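Putative cytosine/guanine deaminase (Unidentified, PDB 2PAJ) catalyses the zinc-dependent hydrolytic deamination of 2-amino-4-hydroxypteridines such as isoxanthopterin, releasing ammonia and leaving a 2,4-dihydroxypteridine. Local coordinates at residues Asp44-Ile49 and Gly404-Gly409; Pro70-Thr75 and Ala344-Glu349; Thr220-Ser225 and Met245-Ser250; Pro441-Leu446 and Val455-Glu460. All blocks are in the same frame, centred on the assembly; numbering follows the deposited sequence.

Contact 1 (Asp44-Ile49 and Gly404-Gly409); sequences DTIDAI and GKVAVG
Ile46 and Ile49 reach from the edge strand 45-49 of a small four-stranded mixed sheet onto the irregular loop 404-409, which leads towards strand 414-418. A classic beta bulge, with Asp47 and Ala48 both opposite Arg40 of the neighbouring strand 39-42, resets the side-chain alternation between the two isoleucines. Both therefore face the loop although they stand three residues apart.

Ile46 gives up the largest area. Its chain is extended (chi2 173°), carrying CD1 to 3.5 Å from Ala407 O and 3.8 Å from Val406 CA, against the backbone around the inverse gamma turn centred on Val406. Ile49 joins it there, its CD1 3.6 Å from Val406 O. Val408 lies alongside the strand, with CG2, anti to the backbone N, laid against the carbonyls of Ile46 and Asp47.

The loop thus meets the strand with apolar side chains on peptide groups, and Arg210 spans the far end by pairing with Asp44 OD1 and Gly409 O. One hydrogen bond joins the two backbones: Gly409 N approaches Ile46 O in the carbonyl plane at 2.9 Å, while Val408 CA offers its hydrogen to this same oxygen at 3.4 Å.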
loop_
_atom_site.group_PDB
_atom_site.type_symbol
_atom_site.label_atom_id
_atom_site.label_comp_id
_atom_site.label_asym_id
_atom_site.label_seq_id
_atom_site.Cartn_x
_atom_site.Cartn_y
_atom_site.Cartn_z
ATOM N N ASP A 44 3.017 -12.843 17.083
ATOM C CA ASP A 44 2.612 -12.085 15.913
ATOM C C ASP A 44 1.204 -12.477 15.486
ATOM O O ASP A 44 0.763 -12.123 14.396
ATOM C CB ASP A 44 3.568 -12.377 14.752
ATOM C CG ASP A 44 3.269 -13.724 14.075
ATOM O OD1 ASP A 44 3.128 -13.749 12.828
ATOM O OD2 ASP A 44 3.164 -14.752 14.791
ATOM N N THR A 45 0.494 -13.207 16.333
ATOM C CA THR A 45 -0.833 -13.651 15.951
ATOM C C THR A 45 -1.963 -13.257 16.884
ATOM O O THR A 45 -1.766 -13.061 18.081
ATOM C CB THR A 45 -0.845 -15.180 15.771
ATOM O OG1 THR A 45 0.185 -15.542 14.848
ATOM C CG2 THR A 45 -2.181 -15.662 15.224
ATOM N N ILE A 46 -3.151 -13.130 16.303
ATOM C CA ILE A 46 -4.348 -12.793 17.043
ATOM C C ILE A 46 -4.791 -14.098 17.635
ATOM O O ILE A 46 -5.149 -15.030 16.916
ATOM C CB ILE A 46 -5.452 -12.266 16.133
ATOM C CG1 ILE A 46 -5.013 -10.937 15.511
ATOM C CG2 ILE A 46 -6.740 -12.108 16.934
ATOM C CD1 ILE A 46 -5.962 -10.400 14.470
ATOM N N ASP A 47 -4.768 -14.150 18.959
ATOM C CA ASP A 47 -5.108 -15.356 19.693
ATOM C C ASP A 47 -6.593 -15.539 20.016
ATOM O O ASP A 47 -7.096 -16.660 20.017
ATOM C CB ASP A 47 -4.290 -15.383 20.979
ATOM C CG ASP A 47 -3.998 -16.779 21.437
ATOM O OD1 ASP A 47 -3.350 -17.521 20.658
ATOM O OD2 ASP A 47 -4.419 -17.137 22.565
ATOM N N ALA A 48 -7.292 -14.444 20.286
ATOM C CA ALA A 48 -8.702 -14.536 20.617
ATOM C C ALA A 48 -9.427 -13.209 20.500
ATOM O O ALA A 48 -8.817 -12.137 20.507
ATOM C CB ALA A 48 -8.863 -15.078 22.025
ATOM N N ILE A 49 -10.749 -13.299 20.416
ATOM C CA ILE A 49 -11.580 -12.121 20.305
ATOM C C ILE A 49 -12.894 -12.237 21.093
ATOM O O ILE A 49 -13.631 -13.218 20.962
ATOM C CB ILE A 49 -11.906 -11.841 18.831
ATOM C CG1 ILE A 49 -10.611 -11.690 18.035
ATOM C CG2 ILE A 49 -12.743 -10.576 18.715
ATOM C CD1 ILE A 49 -10.804 -11.741 16.526
ATOM N N GLY A 404 -4.471 -8.659 6.910
ATOM C CA GLY A 404 -5.649 -7.905 6.500
ATOM C C GLY A 404 -6.990 -8.203 7.162
ATOM O O GLY A 404 -8.025 -7.710 6.723
ATOM N N LYS A 405 -6.986 -8.997 8.223
ATOM C CA LYS A 405 -8.226 -9.353 8.901
ATOM C C LYS A 405 -8.061 -9.442 10.407
ATOM O O LYS A 405 -7.119 -10.060 10.898
ATOM C CB LYS A 405 -8.720 -10.697 8.396
ATOM C CG LYS A 405 -9.971 -10.656 7.555
ATOM C CD LYS A 405 -10.373 -12.080 7.252
ATOM C CE LYS A 405 -11.745 -12.199 6.631
ATOM N NZ LYS A 405 -12.146 -13.649 6.638
ATOM N N VAL A 406 -8.969 -8.817 11.149
ATOM C CA VAL A 406 -8.884 -8.907 12.599
ATOM C C VAL A 406 -9.702 -10.158 12.951
ATOM O O VAL A 406 -10.884 -10.079 13.293
ATOM C CB VAL A 406 -9.465 -7.662 13.313
ATOM C CG1 VAL A 406 -9.139 -7.719 14.803
ATOM C CG2 VAL A 406 -8.887 -6.411 12.708
ATOM N N ALA A 407 -9.062 -11.317 12.821
ATOM C CA ALA A 407 -9.694 -12.593 13.113
ATOM C C ALA A 407 -8.642 -13.484 13.743
ATOM O O ALA A 407 -7.463 -13.357 13.446
ATOM C CB ALA A 407 -10.231 -13.216 11.829
ATOM N N VAL A 408 -9.068 -14.368 14.633
ATOM C CA VAL A 408 -8.135 -15.260 15.306
ATOM C C VAL A 408 -7.392 -16.139 14.281
ATOM O O VAL A 408 -7.995 -16.719 13.386
ATOM C CB VAL A 408 -8.889 -16.118 16.379
ATOM C CG1 VAL A 408 -9.981 -16.940 15.732
ATOM C CG2 VAL A 408 -7.920 -17.003 17.110
ATOM N N GLY A 409 -6.070 -16.194 14.408
ATOM C CA GLY A 409 -5.259 -16.981 13.495
ATOM C C GLY A 409 -4.461 -16.129 12.521
ATOM O O GLY A 409 -3.448 -16.566 11.972
#

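Contact 2 (Pro70-Thr75 and Ala344-Glu349); sequences PAWVNT and ADMISE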
loop_
_atom_site.group_PDB
_atom_site.type_symbol
_atom_site.label_atom_id
_atom_site.label_comp_id
_atom_site.label_asym_id
_atom_site.label_seq_id
_atom_site.Cartn_x
_atom_site.Cartn_y
_atom_site.Cartn_z
ATOM N N PRO A 70 -8.474 -3.200 11.124
ATOM C CA PRO A 70 -7.254 -3.958 10.857
ATOM C C PRO A 70 -6.365 -2.888 10.205
ATOM O O PRO A 70 -6.885 -1.983 9.549
ATOM C CB PRO A 70 -7.723 -5.043 9.890
ATOM C CG PRO A 70 -8.867 -4.434 9.212
ATOM C CD PRO A 70 -9.591 -3.715 10.320
ATOM N N ALA A 71 -5.053 -2.930 10.417
ATOM C CA ALA A 71 -4.164 -1.927 9.824
ATOM C C ALA A 71 -4.353 -1.870 8.298
ATOM O O ALA A 71 -4.691 -2.871 7.674
ATOM C CB ALA A 71 -2.713 -2.242 10.182
ATOM N N TRP A 72 -4.146 -0.705 7.694
ATOM C CA TRP A 72 -4.332 -0.583 6.253
ATOM C C TRP A 72 -3.251 -1.282 5.438
ATOM O O TRP A 72 -2.125 -1.481 5.885
ATOM C CB TRP A 72 -4.353 0.888 5.813
ATOM C CG TRP A 72 -5.372 1.748 6.476
ATOM C CD1 TRP A 72 -5.145 2.747 7.382
ATOM C CD2 TRP A 72 -6.790 1.640 6.342
ATOM N NE1 TRP A 72 -6.335 3.257 7.828
ATOM C CE2 TRP A 72 -7.366 2.597 7.207
ATOM C CE3 TRP A 72 -7.638 0.821 5.579
ATOM C CZ2 TRP A 72 -8.752 2.764 7.331
ATOM C CZ3 TRP A 72 -9.007 0.981 5.699
ATOM C CH2 TRP A 72 -9.554 1.948 6.574
ATOM N N VAL A 73 -3.624 -1.642 4.220
ATOM C CA VAL A 73 -2.734 -2.281 3.271
ATOM C C VAL A 73 -2.747 -1.403 2.018
ATOM O O VAL A 73 -3.746 -1.329 1.305
ATOM C CB VAL A 73 -3.225 -3.699 2.908
ATOM C CG1 VAL A 73 -2.224 -4.378 1.990
ATOM C CG2 VAL A 73 -3.425 -4.509 4.162
ATOM N N ASN A 74 -1.641 -0.718 1.773
ATOM C CA ASN A 74 -1.510 0.141 0.607
ATOM C C ASN A 74 -0.920 -0.697 -0.519
ATOM O O ASN A 74 0.164 -1.240 -0.377
ATOM C CB ASN A 74 -0.589 1.319 0.934
ATOM C CG ASN A 74 -0.254 2.152 -0.280
ATOM O OD1 ASN A 74 -1.099 2.865 -0.808
ATOM N ND2 ASN A 74 0.992 2.056 -0.738
ATOM N N THR A 75 -1.637 -0.798 -1.633
ATOM C CA THR A 75 -1.184 -1.604 -2.756
ATOM C C THR A 75 -0.570 -0.873 -3.949
ATOM O O THR A 75 -0.333 -1.489 -4.984
ATOM C CB THR A 75 -2.313 -2.502 -3.276
ATOM O OG1 THR A 75 -3.388 -1.700 -3.771
ATOM C CG2 THR A 75 -2.825 -3.379 -2.168
ATOM N N ALA A 344 -1.150 11.763 0.586
ATOM C CA ALA A 344 -0.732 10.374 0.480
ATOM C C ALA A 344 -0.762 9.558 1.777
ATOM O O ALA A 344 0.277 9.138 2.290
ATOM C CB ALA A 344 0.656 10.316 -0.149
ATOM N N ASP A 345 -1.962 9.349 2.306
ATOM C CA ASP A 345 -2.148 8.549 3.510
ATOM C C ASP A 345 -3.423 7.755 3.290
ATOM O O ASP A 345 -4.326 8.201 2.579
ATOM C CB ASP A 345 -2.220 9.432 4.771
ATOM C CG ASP A 345 -3.361 10.437 4.739
ATOM O OD1 ASP A 345 -4.455 10.117 5.255
ATOM O OD2 ASP A 345 -3.160 11.551 4.201
ATOM N N MET A 346 -3.477 6.563 3.870
ATOM C CA MET A 346 -4.621 5.693 3.681
ATOM C C MET A 346 -5.948 6.203 4.220
ATOM O O MET A 346 -7.003 5.749 3.790
ATOM C CB MET A 346 -4.318 4.293 4.229
ATOM C CG MET A 346 -3.518 3.392 3.271
ATOM S SD MET A 346 -4.288 3.123 1.644
ATOM C CE MET A 346 -5.604 2.060 2.056
ATOM N N ILE A 347 -5.919 7.150 5.144
ATOM C CA ILE A 347 -7.175 7.669 5.660
ATOM C C ILE A 347 -7.814 8.653 4.674
ATOM O O ILE A 347 -9.005 8.553 4.379
ATOM C CB ILE A 347 -6.964 8.279 7.055
ATOM C CG1 ILE A 347 -7.041 7.151 8.087
ATOM C CG2 ILE A 347 -8.002 9.338 7.353
ATOM C CD1 ILE A 347 -6.411 7.468 9.398
ATOM N N SER A 348 -7.019 9.577 4.142
ATOM C CA SER A 348 -7.521 10.528 3.164
ATOM C C SER A 348 -8.068 9.756 1.972
ATOM O O SER A 348 -9.114 10.110 1.419
ATOM C CB SER A 348 -6.399 11.442 2.681
ATOM O OG SER A 348 -5.791 12.121 3.763
ATOM N N GLU A 349 -7.349 8.701 1.589
ATOM C CA GLU A 349 -7.713 7.857 0.456
ATOM C C GLU A 349 -8.996 7.086 0.667
ATOM O O GLU A 349 -9.860 7.034 -0.204
ATOM C CB GLU A 349 -6.572 6.880 0.144
ATOM C CG GLU A 349 -5.579 7.401 -0.885
ATOM C CD GLU A 349 -6.198 7.524 -2.271
ATOM O OE1 GLU A 349 -6.903 6.584 -2.697
ATOM O OE2 GLU A 349 -5.974 8.542 -2.949
#
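Trp72 and Met346 form the apolar part of this buried contact between strand 67-73 and the first turn of helix 346-359. Met346 CB sits over one face of the indole as a CH-pi contact, 3.9 Å from the centroid of the five-membered ring. The next carbon, CG, packs on the Trp72 CB at 3.7 Å. Ile347 adds its CG1 obliquely near the indole nitrogen, 4.0 Å from Trp72 NE1.

The thioether makes looser contacts with polar groups. The Met346 chain bends twice (chi2 -57°, chi3 -72°), which brings its sulfur near Asn74 and its methyl near Val73. SD comes 4.0 Å from Asn74 OD1, and CE lies 3.9 Å from Val73 O. Asn74 OD1 is itself committed, accepting a hydrogen bond from Val335 N.

Hydrogen bonding belongs to the helix start. Asp345 is the N-cap: its OD1 accepts from Ser348 N at 2.8 Å with a nearly straight 163° angle, and OD2 is met on its syn side by Ser348 OG at 2.7 Å. Ser129 OG binds Met346 N, the first amide of the helix.

A beta strand overlaid by a helix through large apolar side chains is the basic packing of the TIM barrel, as in the amidohydrolase family; here the strand runs directly on to the zinc ligands His76 and His78.

Contact 3 (Thr220-Ser225 and Met245-Ser250); sequences TTVLYS and MHSHLS. With ZN (zinc ion), chain B.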
loop_
_atom_site.group_PDB
_atom_site.type_symbol
_atom_site.label_atom_id
_atom_site.label_comp_id
_atom_site.label_asym_id
_atom_site.label_seq_id
_atom_site.Cartn_x
_atom_site.Cartn_y
_atom_site.Cartn_z
ATOM N N THR A 220 6.905 -0.277 -14.879
ATOM C CA THR A 220 6.047 0.909 -14.758
ATOM C C THR A 220 4.712 0.905 -15.519
ATOM O O THR A 220 3.663 0.663 -14.924
ATOM C CB THR A 220 6.825 2.166 -15.124
ATOM O OG1 THR A 220 8.171 2.033 -14.643
ATOM C CG2 THR A 220 6.178 3.389 -14.460
ATOM N N THR A 221 4.749 1.203 -16.815
ATOM C CA THR A 221 3.539 1.191 -17.645
ATOM C C THR A 221 3.773 0.108 -18.678
ATOM O O THR A 221 4.209 0.368 -19.794
ATOM C CB THR A 221 3.303 2.537 -18.354
ATOM O OG1 THR A 221 3.377 3.593 -17.392
ATOM C CG2 THR A 221 1.920 2.557 -19.018
ATOM N N VAL A 222 3.482 -1.115 -18.273
ATOM C CA VAL A 222 3.686 -2.294 -19.093
ATOM C C VAL A 222 3.429 -2.167 -20.608
ATOM O O VAL A 222 4.116 -2.808 -21.404
ATOM C CB VAL A 222 2.876 -3.479 -18.500
ATOM C CG1 VAL A 222 1.504 -3.568 -19.144
ATOM C CG2 VAL A 222 3.660 -4.761 -18.636
ATOM N N LEU A 223 2.461 -1.357 -21.022
ATOM C CA LEU A 223 2.205 -1.220 -22.455
ATOM C C LEU A 223 3.108 -0.176 -23.106
ATOM O O LEU A 223 2.932 0.154 -24.274
ATOM C CB LEU A 223 0.746 -0.848 -22.719
ATOM C CG LEU A 223 -0.328 -1.773 -22.156
ATOM C CD1 LEU A 223 -1.701 -1.278 -22.602
ATOM C CD2 LEU A 223 -0.094 -3.201 -22.630
ATOM N N TYR A 224 4.060 0.358 -22.346
ATOM C CA TYR A 224 4.987 1.353 -22.874
ATOM C C TYR A 224 6.413 1.135 -22.376
ATOM O O TYR A 224 7.353 1.184 -23.152
ATOM C CB TYR A 224 4.520 2.773 -22.524
ATOM C CG TYR A 224 3.221 3.164 -23.199
ATOM C CD1 TYR A 224 2.033 3.280 -22.464
ATOM C CD2 TYR A 224 3.166 3.364 -24.585
ATOM C CE1 TYR A 224 0.825 3.570 -23.087
ATOM C CE2 TYR A 224 1.963 3.659 -25.219
ATOM C CZ TYR A 224 0.795 3.757 -24.462
ATOM O OH TYR A 224 -0.401 4.029 -25.096
ATOM N N SER A 225 6.575 0.874 -21.087
ATOM C CA SER A 225 7.908 0.672 -20.515
ATOM C C SER A 225 8.669 -0.492 -21.153
ATOM O O SER A 225 9.900 -0.505 -21.170
ATOM C CB SER A 225 7.804 0.418 -19.002
ATOM O OG SER A 225 7.259 1.532 -18.324
ATOM N N MET A 245 2.825 -9.984 -10.347
ATOM C CA MET A 245 3.078 -8.932 -11.327
ATOM C C MET A 245 2.161 -7.729 -11.119
ATOM O O MET A 245 0.976 -7.879 -10.810
ATOM C CB MET A 245 2.879 -9.490 -12.727
ATOM C CG MET A 245 3.839 -10.611 -13.105
ATOM S SD MET A 245 3.115 -11.702 -14.311
ATOM C CE MET A 245 2.813 -13.025 -13.315
ATOM N N HIS A 246 2.715 -6.535 -11.297
ATOM C CA HIS A 246 1.957 -5.310 -11.127
ATOM C C HIS A 246 2.422 -4.221 -12.077
ATOM O O HIS A 246 3.605 -4.109 -12.358
ATOM C CB HIS A 246 2.088 -4.830 -9.685
ATOM C CG HIS A 246 1.526 -3.466 -9.447
ATOM N ND1 HIS A 246 2.319 -2.380 -9.151
ATOM C CD2 HIS A 246 0.254 -3.007 -9.472
ATOM C CE1 HIS A 246 1.558 -1.310 -9.003
ATOM N NE2 HIS A 246 0.301 -1.664 -9.194
ATOM N N SER A 247 1.486 -3.415 -12.572
ATOM C CA SER A 247 1.833 -2.322 -13.479
ATOM C C SER A 247 0.723 -1.273 -13.629
ATOM O O SER A 247 -0.421 -1.496 -13.230
ATOM C CB SER A 247 2.189 -2.882 -14.868
ATOM O OG SER A 247 2.621 -1.867 -15.759
ATOM N N HIS A 248 1.102 -0.122 -14.183
ATOM C CA HIS A 248 0.195 0.981 -14.466
ATOM C C HIS A 248 -0.473 0.596 -15.791
ATOM O O HIS A 248 0.212 0.381 -16.790
ATOM C CB HIS A 248 0.995 2.270 -14.682
ATOM C CG HIS A 248 1.222 3.083 -13.442
ATOM N ND1 HIS A 248 2.398 3.768 -13.215
ATOM C CD2 HIS A 248 0.400 3.399 -12.413
ATOM C CE1 HIS A 248 2.290 4.472 -12.103
ATOM N NE2 HIS A 248 1.086 4.269 -11.598
ATOM N N LEU A 249 -1.794 0.487 -15.818
ATOM C CA LEU A 249 -2.452 0.125 -17.064
ATOM C C LEU A 249 -3.113 1.332 -17.690
ATOM O O LEU A 249 -4.243 1.679 -17.341
ATOM C CB LEU A 249 -3.496 -0.963 -16.827
ATOM C CG LEU A 249 -3.955 -1.712 -18.086
ATOM C CD1 LEU A 249 -4.571 -3.030 -17.669
ATOM C CD2 LEU A 249 -4.950 -0.873 -18.891
ATOM N N SER A 250 -2.407 1.978 -18.609
ATOM C CA SER A 250 -2.952 3.155 -19.289
ATOM C C SER A 250 -3.843 2.736 -20.469
ATOM O O SER A 250 -3.520 1.805 -21.210
ATOM C CB SER A 250 -1.815 4.055 -19.801
ATOM O OG SER A 250 -1.029 3.375 -20.771
HETATM ZN ZN ZN B . 1.124 5.416 -9.893
#
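Ser247 and Thr220 meet in the tight half of this contact, where hydrogen bonds tie the loop 220-225 to strand 244-248. With OG anti to its own backbone N (chi1 -176°), Ser247 extends its hydroxyl into the loop. There OG accepts from Val222 N at 2.8 Å along an almost straight line (165°), and it also lies 2.9 Å from Thr220 O; its one proton can serve that carbonyl or Pro219 O. Thr220 O receives a second, firmer donor, His248 N, at 2.8 Å and nearly along the C=O axis.

The strand is one of the parallel strands of the amidohydrolase TIM barrel, and the loop follows its neighbour, strand 213-217, at the barrel end that carries the metal. His248 NE2 binds the zinc ion at 2.1 Å, with His76, His78 and Asp336 completing the bonds. The bond to the His248 amide probably helps to place this metal ligand. Thr220 lies beside the imidazole and points the same way, its CG2 4.0 Å from His248 ND1.

Towards solvent the packing changes character. Ser250 OG stands at the edge of the exposed Tyr224 ring, close to its plane, and Thr221 CG2 meets this hydroxyl at 3.5 Å. Leu223 packs mainly on helix 267-273; its touch across this contact is loose, CD1 lying 3.8 Å from Ser250 O, just before the unmodelled residues 251-263.

Contact 4 (Pro441-Leu446 and Val455-Glu460); sequences PSVMAL and VDDLIE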
loop_
_atom_site.group_PDB
_atom_site.type_symbol
_atom_site.label_atom_id
_atom_site.label_comp_id
_atom_site.label_asym_id
_atom_site.label_seq_id
_atom_site.Cartn_x
_atom_site.Cartn_y
_atom_site.Cartn_z
ATOM N N PRO A 441 -7.733 10.317 12.491
ATOM C CA PRO A 441 -7.860 9.888 13.880
ATOM C C PRO A 441 -6.515 9.693 14.566
ATOM O O PRO A 441 -5.484 9.527 13.923
ATOM C CB PRO A 441 -8.685 8.606 13.778
ATOM C CG PRO A 441 -8.342 8.088 12.445
ATOM C CD PRO A 441 -8.302 9.315 11.580
ATOM N N SER A 442 -6.555 9.743 15.886
ATOM C CA SER A 442 -5.380 9.596 16.720
ATOM C C SER A 442 -5.048 8.113 16.902
ATOM O O SER A 442 -5.851 7.362 17.450
ATOM C CB SER A 442 -5.662 10.274 18.070
ATOM O OG SER A 442 -4.595 10.147 18.989
ATOM N N VAL A 443 -3.880 7.685 16.423
ATOM C CA VAL A 443 -3.470 6.288 16.580
ATOM C C VAL A 443 -2.853 6.070 17.962
ATOM O O VAL A 443 -1.659 6.302 18.177
ATOM C CB VAL A 443 -2.446 5.835 15.497
ATOM C CG1 VAL A 443 -3.163 5.461 14.215
ATOM C CG2 VAL A 443 -1.464 6.938 15.233
ATOM N N MET A 444 -3.681 5.633 18.903
ATOM C CA MET A 444 -3.192 5.389 20.244
ATOM C C MET A 444 -2.357 4.126 20.132
ATOM O O MET A 444 -1.422 3.916 20.896
ATOM C CB MET A 444 -4.369 5.207 21.231
ATOM C CG MET A 444 -4.973 3.809 21.288
ATOM S SD MET A 444 -4.292 2.802 22.637
ATOM C CE MET A 444 -5.787 2.502 23.610
ATOM N N ALA A 445 -2.682 3.297 19.147
ATOM C CA ALA A 445 -1.943 2.056 18.965
ATOM C C ALA A 445 -1.995 1.451 17.563
ATOM O O ALA A 445 -3.061 1.293 16.982
ATOM C CB ALA A 445 -2.430 1.025 19.972
ATOM N N LEU A 446 -0.822 1.116 17.034
ATOM C CA LEU A 446 -0.697 0.472 15.729
ATOM C C LEU A 446 0.162 -0.762 15.990
ATOM O O LEU A 446 1.211 -0.663 16.632
ATOM C CB LEU A 446 0.017 1.376 14.717
ATOM C CG LEU A 446 -0.189 1.155 13.202
ATOM C CD1 LEU A 446 1.150 1.195 12.498
ATOM C CD2 LEU A 446 -0.903 -0.156 12.923
ATOM N N VAL A 455 2.454 4.481 19.423
ATOM C CA VAL A 455 1.878 4.684 20.744
ATOM C C VAL A 455 1.498 6.164 20.799
ATOM O O VAL A 455 2.368 7.031 20.920
ATOM C CB VAL A 455 2.883 4.323 21.858
ATOM C CG1 VAL A 455 4.218 4.944 21.566
ATOM C CG2 VAL A 455 2.365 4.792 23.195
ATOM N N ASP A 456 0.190 6.423 20.680
ATOM C CA ASP A 456 -0.395 7.771 20.654
ATOM C C ASP A 456 0.359 8.647 19.672
ATOM O O ASP A 456 1.077 9.572 20.070
ATOM C CB ASP A 456 -0.365 8.421 22.031
ATOM C CG ASP A 456 -1.071 7.596 23.071
ATOM O OD1 ASP A 456 -2.264 7.250 22.887
ATOM O OD2 ASP A 456 -0.422 7.288 24.084
ATOM N N ASP A 457 0.184 8.327 18.391
ATOM C CA ASP A 457 0.823 9.024 17.276
ATOM C C ASP A 457 2.339 9.123 17.365
ATOM O O ASP A 457 2.937 9.863 16.605
ATOM C CB ASP A 457 0.253 10.434 17.114
ATOM C CG ASP A 457 -1.244 10.441 16.928
ATOM O OD1 ASP A 457 -1.760 9.624 16.144
ATOM O OD2 ASP A 457 -1.909 11.281 17.561
ATOM N N LEU A 458 2.973 8.406 18.283
ATOM C CA LEU A 458 4.426 8.488 18.382
ATOM C C LEU A 458 5.136 7.250 17.883
ATOM O O LEU A 458 4.799 6.124 18.257
ATOM C CB LEU A 458 4.857 8.772 19.816
ATOM C CG LEU A 458 4.362 10.113 20.371
ATOM C CD1 LEU A 458 4.700 10.199 21.858
ATOM C CD2 LEU A 458 4.992 11.274 19.599
ATOM N N ILE A 459 6.134 7.470 17.036
ATOM C CA ILE A 459 6.914 6.382 16.488
ATOM C C ILE A 459 8.347 6.507 16.970
ATOM O O ILE A 459 8.931 7.593 16.964
ATOM C CB ILE A 459 6.881 6.406 14.973
ATOM C CG1 ILE A 459 5.427 6.446 14.507
ATOM C CG2 ILE A 459 7.571 5.171 14.430
ATOM C CD1 ILE A 459 5.258 6.395 13.030
ATOM N N GLU A 460 8.906 5.391 17.410
ATOM C CA GLU A 460 10.272 5.378 17.908
ATOM C C GLU A 460 11.262 5.664 16.782
ATOM O O GLU A 460 11.275 4.971 15.759
ATOM C CB GLU A 460 10.561 4.023 18.548
ATOM C CG GLU A 460 11.296 4.109 19.866
ATOM C CD GLU A 460 11.004 2.909 20.759
ATOM O OE1 GLU A 460 11.128 1.755 20.268
ATOM O OE2 GLU A 460 10.643 3.126 21.949
HETATM O O HOH W 1 -4.633 8.343 21.803
#
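Val443 and Asp457 make the central bond of this contact: Asp457 N donates to Val443 O at 2.7 Å, close to straight at 166° but tilted from the carbonyl plane. One residue along, Asp456 N reaches Met444 O at 3.0 Å from above the plane of that carbonyl, and Val455 CA adds a CA-H...O contact to the same oxygen. Two consecutive carbonyls of strand 442-448 thus take the amides of two consecutive aspartates.

The side chains supplement this backbone join. Asp457 CG stands beside its own backbone N (chi1 -56°), which brings the carboxylate back towards the strand, with OD2 3.2 Å from Ser442 OG. Asp456 OD1 lies 3.4 Å from Met444 CB and accepts a hydrogen bond from a water at 2.8 Å; the same water is weakly linked to Ser442 OG.

Further out, the turn itself sets these positions. Val455 and Leu458 exchange both backbone hydrogen bonds across a two-residue beta turn, with Asp456 and Asp457 in left-handed conformations. Ala445 pairs with Val455 as an antiparallel non-hydrogen-bonded pair, continuing the antiparallel strands 442-448 and 451-455, while Met444 and Ala445 form a classic beta bulge opposite Val416.

Arginines complete the surroundings: Arg440 makes a salt bridge to the Asp457 carboxylate, Arg452 binds Met444 O, and Arg418 forms a long, weak ion pair with Asp456. Arg440 would probably favour an ionised Asp457, with at most a slight influence of Arg418 on Asp456. Across the contact itself, backbone hydrogen bonds and carboxylate contacts dominate, with little apolar packing.

How the contacts relate
Contact 2 is the buried member of the set, about 7 Å from the chain centre, and relies on aromatic and thioether packing. Contact 1 is a surface contact in which isoleucines rest on loop peptides; contacts 3 and 4 are partly buried and depend mainly on hydrogen bonds. Contacts 2 and 3 both engage strands of the barrel, yet only contact 3 holds a metal ligand. Contacts 1, 3 and 4 each join a strand to a loop, whereas contact 2 joins a strand to a helix; contacts 1 and 4 lie away from the zinc site. Contact 2 touches all three others: Val406 packs on Pro70, His246 approaches Thr75, and Ile347 meets Pro441.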